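Local atomic coordinates of extracellular solute-binding protein, family 1 (Bifidobacterium longum subsp. infantis ATCC 15697, PDB entry 3OMB), a protein that probably serves as the extracellular solute-binding component of an ABC-type uptake system, and carries a bound magnesium ion. Residues 154-157 against 158-162; 441-444 against 445-448. One frame throughout, in Å; residues are numbered along the deposited sequence.

Contact 1: 154-157 against 158-162; sequences DGRG and KAYSG
Arg156 lays its guanidinium flat against the ring of Tyr160, four residues further on, with the two planes only 3° apart and their centres 4.3 Å from each other. The stack is offset: the methylene Arg156 CD sits over the middle of the ring, 3.7 Å from its centroid in a CH-pi contact, while Arg156 NE and CZ lie over the side of the ring near Tyr160 CD1. A bend in the arginine chain at chi3 (-103°) turns the guanidinium parallel to the ring after CD. Further round the ring, at CD2, Tyr160 packs 3.4 Å from Arg156 O. The chain reverses here just after strand 152-155, in the loop that leads to strand 166-170, and the turn is pinned by Tyr160 N donating to Gly157 O (2.8 Å). Gly157 has a positive phi of 104°, where a CB would jam against the preceding carbonyl. Beyond the stack, Arg156 NE reaches Ser347 O and Tyr160 OH bonds Asp435. With an alanine here instead of Tyr160, one guanidinium face would probably lose its aromatic cover and Asp435 its phenol partner. The polar ends are held more loosely: a water accepts from Arg156 NH1 (2.7 Å) and gives only a weak bond to Tyr160 OH. On the exposed side Lys158 touches Gly157 through CB alone, and its NZ hydrogen-bonds Asp428 O.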
ATOM      1  N   ASP A 154      11.978   1.545  -4.479  1.00 19.53           N
ATOM      2  CA  ASP A 154      11.567   1.824  -5.856  1.00 20.12           C
ATOM      3  C   ASP A 154      10.409   2.829  -5.869  1.00 19.63           C
ATOM      4  O   ASP A 154       9.787   3.092  -4.844  1.00 19.65           O
ATOM      5  CB  ASP A 154      11.191   0.523  -6.549  1.00 20.32           C
ATOM      6  CG  ASP A 154      10.345  -0.366  -5.672  1.00 23.36           C
ATOM      7  OD1 ASP A 154       9.144  -0.038  -5.489  1.00 27.94           O
ATOM      8  OD2 ASP A 154      10.878  -1.383  -5.156  1.00 23.51           O
ATOM      9  N   GLY A 155      10.133   3.401  -7.026  1.00 19.64           N
ATOM     10  CA  GLY A 155       9.048   4.376  -7.153  1.00 18.98           C
ATOM     11  C   GLY A 155       8.279   4.201  -8.445  1.00 18.66           C
ATOM     12  O   GLY A 155       8.860   3.898  -9.468  1.00 18.83           O
ATOM     13  N   ARG A 156       6.970   4.428  -8.374  1.00 18.67           N
ATOM     14  CA  ARG A 156       6.017   4.199  -9.449  1.00 19.47           C
ATOM     15  C   ARG A 156       5.691   5.492 -10.154  1.00 18.68           C
ATOM     16  O   ARG A 156       4.796   5.500 -10.985  1.00 18.83           O
ATOM     17  CB  ARG A 156       4.665   3.842  -8.826  1.00 20.38           C
ATOM     18  CG  ARG A 156       4.367   2.472  -8.521  1.00 23.08           C
ATOM     19  CD  ARG A 156       2.845   2.338  -8.544  1.00 25.80           C
ATOM     20  NE  ARG A 156       2.213   2.295  -7.222  1.00 27.99           N
ATOM     21  CZ  ARG A 156       1.108   1.586  -6.969  1.00 27.80           C
ATOM     22  NH1 ARG A 156       0.552   0.859  -7.932  1.00 24.24           N
ATOM     23  NH2 ARG A 156       0.568   1.581  -5.755  1.00 30.65           N
ATOM     24  N   GLY A 157       6.284   6.603  -9.737  1.00 18.29           N
ATOM     25  CA  GLY A 157       5.973   7.898 -10.358  1.00 17.52           C
ATOM     26  C   GLY A 157       5.067   8.805  -9.551  1.00 17.28           C
ATOM     27  O   GLY A 157       4.227   8.342  -8.779  1.00 16.91           O
ATOM     28  N   LYS A 158       5.241  10.107  -9.746  1.00 17.31           N
ATOM     29  CA  LYS A 158       4.504  11.129  -9.030  1.00 17.47           C
ATOM     30  C   LYS A 158       2.983  11.005  -9.217  1.00 17.86           C
ATOM     31  O   LYS A 158       2.204  11.515  -8.402  1.00 18.15           O
ATOM     32  CB  LYS A 158       4.981  12.524  -9.466  1.00 17.24           C
ATOM     33  CG  LYS A 158       4.632  12.879 -10.938  1.00 17.10           C
ATOM     34  CD  LYS A 158       5.195  14.250 -11.335  1.00 18.91           C
ATOM     35  CE  LYS A 158       4.735  14.700 -12.746  1.00 20.72           C
ATOM     36  NZ  LYS A 158       5.404  13.880 -13.833  1.00 20.26           N
ATOM     37  N   ALA A 159       2.542  10.357 -10.286  1.00 17.90           N
ATOM     38  CA  ALA A 159       1.102  10.170 -10.451  1.00 18.72           C
ATOM     39  C   ALA A 159       0.542   9.349  -9.286  1.00 18.73           C
ATOM     40  O   ALA A 159      -0.634   9.438  -8.979  1.00 19.99           O
ATOM     41  CB  ALA A 159       0.787   9.517 -11.801  1.00 18.32           C
ATOM     42  N   TYR A 160       1.395   8.575  -8.621  1.00 18.96           N
ATOM     43  CA  TYR A 160       0.957   7.720  -7.513  1.00 18.64           C
ATOM     44  C   TYR A 160       1.329   8.309  -6.150  1.00 18.81           C
ATOM     45  O   TYR A 160       1.255   7.626  -5.135  1.00 18.53           O
ATOM     46  CB  TYR A 160       1.553   6.314  -7.652  1.00 18.51           C
ATOM     47  CG  TYR A 160       0.987   5.511  -8.805  1.00 18.31           C
ATOM     48  CD1 TYR A 160      -0.121   4.694  -8.618  1.00 17.45           C
ATOM     49  CD2 TYR A 160       1.555   5.572 -10.074  1.00 18.01           C
ATOM     50  CE1 TYR A 160      -0.652   3.962  -9.644  1.00 18.08           C
ATOM     51  CE2 TYR A 160       1.021   4.837 -11.130  1.00 20.05           C
ATOM     52  CZ  TYR A 160      -0.085   4.024 -10.893  1.00 20.09           C
ATOM     53  OH  TYR A 160      -0.637   3.260 -11.896  1.00 22.15           O
ATOM     54  N   SER A 161       1.693   9.588  -6.118  1.00 18.87           N
ATOM     55  CA  SER A 161       2.195  10.175  -4.876  1.00 19.94           C
ATOM     56  C   SER A 161       1.132  10.283  -3.755  1.00 19.40           C
ATOM     57  O   SER A 161       1.492  10.303  -2.579  1.00 20.21           O
ATOM     58  CB  SER A 161       2.844  11.545  -5.137  1.00 20.23           C
ATOM     59  OG  SER A 161       1.822  12.473  -5.453  1.00 21.60           O
ATOM     60  N   GLY A 162      -0.153  10.349  -4.108  1.00 18.17           N
ATOM     61  CA  GLY A 162      -1.205  10.431  -3.091  1.00 17.46           C
ATOM     62  C   GLY A 162      -1.581   9.090  -2.440  1.00 16.50           C
ATOM     63  O   GLY A 162      -0.994   8.032  -2.728  1.00 15.68           O
TER
HETATM   64  O   HOH W   1       0.211   0.616 -10.580  1.00 42.65           O

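Contact 2: 441-444 against 445-448; sequences LIEV and NKVY
Leu441 O accepts the backbone N of Asn445 at 2.9 Å in a regular i to i+4 helical bond, but over the next two residues the pattern slackens: Lys446 N divides itself weakly between Ile442 O and Glu443 O, and Val447 N turns to Val444 O (3.1 Å), an i to i+3 bond. On the buried side, the amide of Asn445 lies against Leu441, its ND2 3.4 Å from Leu441 CG and 3.5 Å from Leu441 CD1. Leu441 reaches that amide because its chi1 of -171° sends CG away from the backbone nitrogen, beside the carbonyl carbon, and the two side chains cross obliquely. The polar end of the amide turns to strand 166-170 and the residues before it: OD1 takes a hydrogen bond from His166 NE2, and ND2 makes a weak one to Thr163 O. All this belongs to helix 436-452, an amphipathic helix whose buried residues Leu441, Val444 and Tyr448 pack on strands 166-170 and 324-326 or the loops beside them. Val444 touches both strands, its side chain meeting Ala326 and His166, while its carbonyl O comes 3.3 Å from Tyr448 CD2. The Tyr448 ring has Val447 CG1 over the centre of one face, stacks with Trp342, and bonds Met167 N through its hydroxyl. Across the exposed side Lys446 CE passes 4.1 Å from Ile442 CG2 and 3.8 Å from Glu443 OE1. The opposite charges nonetheless stop short of a salt bridge, Lys446 NZ lying 5.1 Å from Glu443 OE1.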
ATOM      1  N   LEU A 441      -6.644   7.637  -9.951  1.00 27.05           N
ATOM      2  CA  LEU A 441      -6.054   7.972  -8.656  1.00 27.37           C
ATOM      3  C   LEU A 441      -5.920   9.488  -8.512  1.00 27.37           C
ATOM      4  O   LEU A 441      -6.331  10.063  -7.506  1.00 27.21           O
ATOM      5  CB  LEU A 441      -4.698   7.267  -8.459  1.00 27.18           C
ATOM      6  CG  LEU A 441      -4.110   7.387  -7.054  1.00 27.11           C
ATOM      7  CD1 LEU A 441      -5.058   6.756  -6.048  1.00 26.93           C
ATOM      8  CD2 LEU A 441      -2.734   6.746  -7.001  1.00 26.04           C
ATOM      9  N   ILE A 442      -5.346  10.116  -9.530  1.00 28.13           N
ATOM     10  CA  ILE A 442      -5.190  11.571  -9.585  1.00 29.10           C
ATOM     11  C   ILE A 442      -6.532  12.278  -9.331  1.00 28.89           C
ATOM     12  O   ILE A 442      -6.610  13.174  -8.497  1.00 28.98           O
ATOM     13  CB  ILE A 442      -4.534  12.040 -10.934  1.00 29.50           C
ATOM     14  CG1 ILE A 442      -3.038  11.663 -10.986  1.00 30.74           C
ATOM     15  CG2 ILE A 442      -4.747  13.553 -11.184  1.00 29.70           C
ATOM     16  CD1 ILE A 442      -2.096  12.611 -10.187  1.00 32.88           C
ATOM     17  N   GLU A 443      -7.582  11.866 -10.033  1.00 28.58           N
ATOM     18  CA  GLU A 443      -8.881  12.501  -9.861  1.00 28.57           C
ATOM     19  C   GLU A 443      -9.476  12.383  -8.429  1.00 26.96           C
ATOM     20  O   GLU A 443      -9.938  13.393  -7.856  1.00 26.03           O
ATOM     21  CB  GLU A 443      -9.851  11.990 -10.917  1.00 29.85           C
ATOM     22  CG  GLU A 443     -11.090  12.863 -11.076  1.00 35.66           C
ATOM     23  CD  GLU A 443     -10.934  13.978 -12.135  1.00 42.56           C
ATOM     24  OE1 GLU A 443      -9.815  14.564 -12.296  1.00 45.47           O
ATOM     25  OE2 GLU A 443     -11.959  14.264 -12.811  1.00 45.85           O
ATOM     26  N   VAL A 444      -9.476  11.171  -7.852  1.00 25.04           N
ATOM     27  CA  VAL A 444      -9.967  11.003  -6.471  1.00 23.30           C
ATOM     28  C   VAL A 444      -9.065  11.691  -5.436  1.00 22.61           C
ATOM     29  O   VAL A 444      -9.548  12.176  -4.400  1.00 21.43           O
ATOM     30  CB  VAL A 444     -10.235   9.503  -6.057  1.00 23.80           C
ATOM     31  CG1 VAL A 444     -11.320   8.869  -6.955  1.00 23.27           C
ATOM     32  CG2 VAL A 444      -8.976   8.693  -6.087  1.00 23.03           C
ATOM     33  N   ASN A 445      -7.762  11.773  -5.715  1.00 21.63           N
ATOM     34  CA  ASN A 445      -6.873  12.387  -4.729  1.00 21.52           C
ATOM     35  C   ASN A 445      -7.055  13.888  -4.582  1.00 21.64           C
ATOM     36  O   ASN A 445      -6.787  14.442  -3.513  1.00 21.73           O
ATOM     37  CB  ASN A 445      -5.416  11.971  -4.907  1.00 21.10           C
ATOM     38  CG  ASN A 445      -5.135  10.615  -4.279  1.00 21.36           C
ATOM     39  OD1 ASN A 445      -5.815  10.197  -3.331  1.00 20.61           O
ATOM     40  ND2 ASN A 445      -4.137   9.923  -4.793  1.00 23.71           N
ATOM     41  N   LYS A 446      -7.571  14.526  -5.628  1.00 21.74           N
ATOM     42  CA  LYS A 446      -7.956  15.947  -5.579  1.00 21.53           C
ATOM     43  C   LYS A 446      -8.943  16.210  -4.457  1.00 20.26           C
ATOM     44  O   LYS A 446      -8.884  17.239  -3.807  1.00 19.73           O
ATOM     45  CB  LYS A 446      -8.592  16.388  -6.894  1.00 22.08           C
ATOM     46  CG  LYS A 446      -7.544  16.667  -7.964  1.00 25.18           C
ATOM     47  CD  LYS A 446      -8.189  17.009  -9.279  1.00 28.94           C
ATOM     48  CE  LYS A 446      -7.263  16.667 -10.447  1.00 32.32           C
ATOM     49  NZ  LYS A 446      -6.100  17.585 -10.566  1.00 34.99           N
ATOM     50  N   VAL A 447      -9.842  15.257  -4.227  1.00 18.87           N
ATOM     51  CA  VAL A 447     -10.848  15.414  -3.218  1.00 17.73           C
ATOM     52  C   VAL A 447     -10.254  15.524  -1.809  1.00 17.83           C
ATOM     53  O   VAL A 447     -10.848  16.173  -0.951  1.00 17.69           O
ATOM     54  CB  VAL A 447     -11.875  14.280  -3.300  1.00 18.12           C
ATOM     55  CG1 VAL A 447     -12.867  14.361  -2.163  1.00 16.42           C
ATOM     56  CG2 VAL A 447     -12.597  14.307  -4.682  1.00 18.18           C
ATOM     57  N   TYR A 448      -9.075  14.925  -1.588  1.00 17.22           N
ATOM     58  CA  TYR A 448      -8.487  14.802  -0.247  1.00 16.97           C
ATOM     59  C   TYR A 448      -7.408  15.818   0.092  1.00 17.74           C
ATOM     60  O   TYR A 448      -6.906  15.850   1.230  1.00 17.30           O
ATOM     61  CB  TYR A 448      -7.976  13.366  -0.026  1.00 16.52           C
ATOM     62  CG  TYR A 448      -9.173  12.420  -0.056  1.00 15.91           C
ATOM     63  CD1 TYR A 448     -10.064  12.370   1.013  1.00 14.49           C
ATOM     64  CD2 TYR A 448      -9.468  11.683  -1.178  1.00 13.32           C
ATOM     65  CE1 TYR A 448     -11.191  11.538   0.980  1.00 15.22           C
ATOM     66  CE2 TYR A 448     -10.596  10.862  -1.230  1.00 15.16           C
ATOM     67  CZ  TYR A 448     -11.460  10.793  -0.150  1.00 15.13           C
ATOM     68  OH  TYR A 448     -12.586   9.964  -0.196  1.00 15.64           O
TER

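Contact 1 precedes contact 2 in the sequence by nearly 280 residues, yet their centres are only about 14 Å apart and they touch directly. Residues 159-162 rest on helix 436-452: Tyr160 CD1 meets Leu441 CD2 at 3.7 Å, Ala159 O comes equally near to Ile442 CD1, and Gly162 CA packs 3.4 Å from Asn445 ND2. Leu441 is therefore shared by the two contacts, packing on the Tyr160 ring of one while belonging to the helix of the other. Asp435 places the Tyr160 phenol at the start of that helix. Both contacts lie away from the magnesium site formed by Asp199, Asn201, Asn203, Gln205, Asp207 and Glu208.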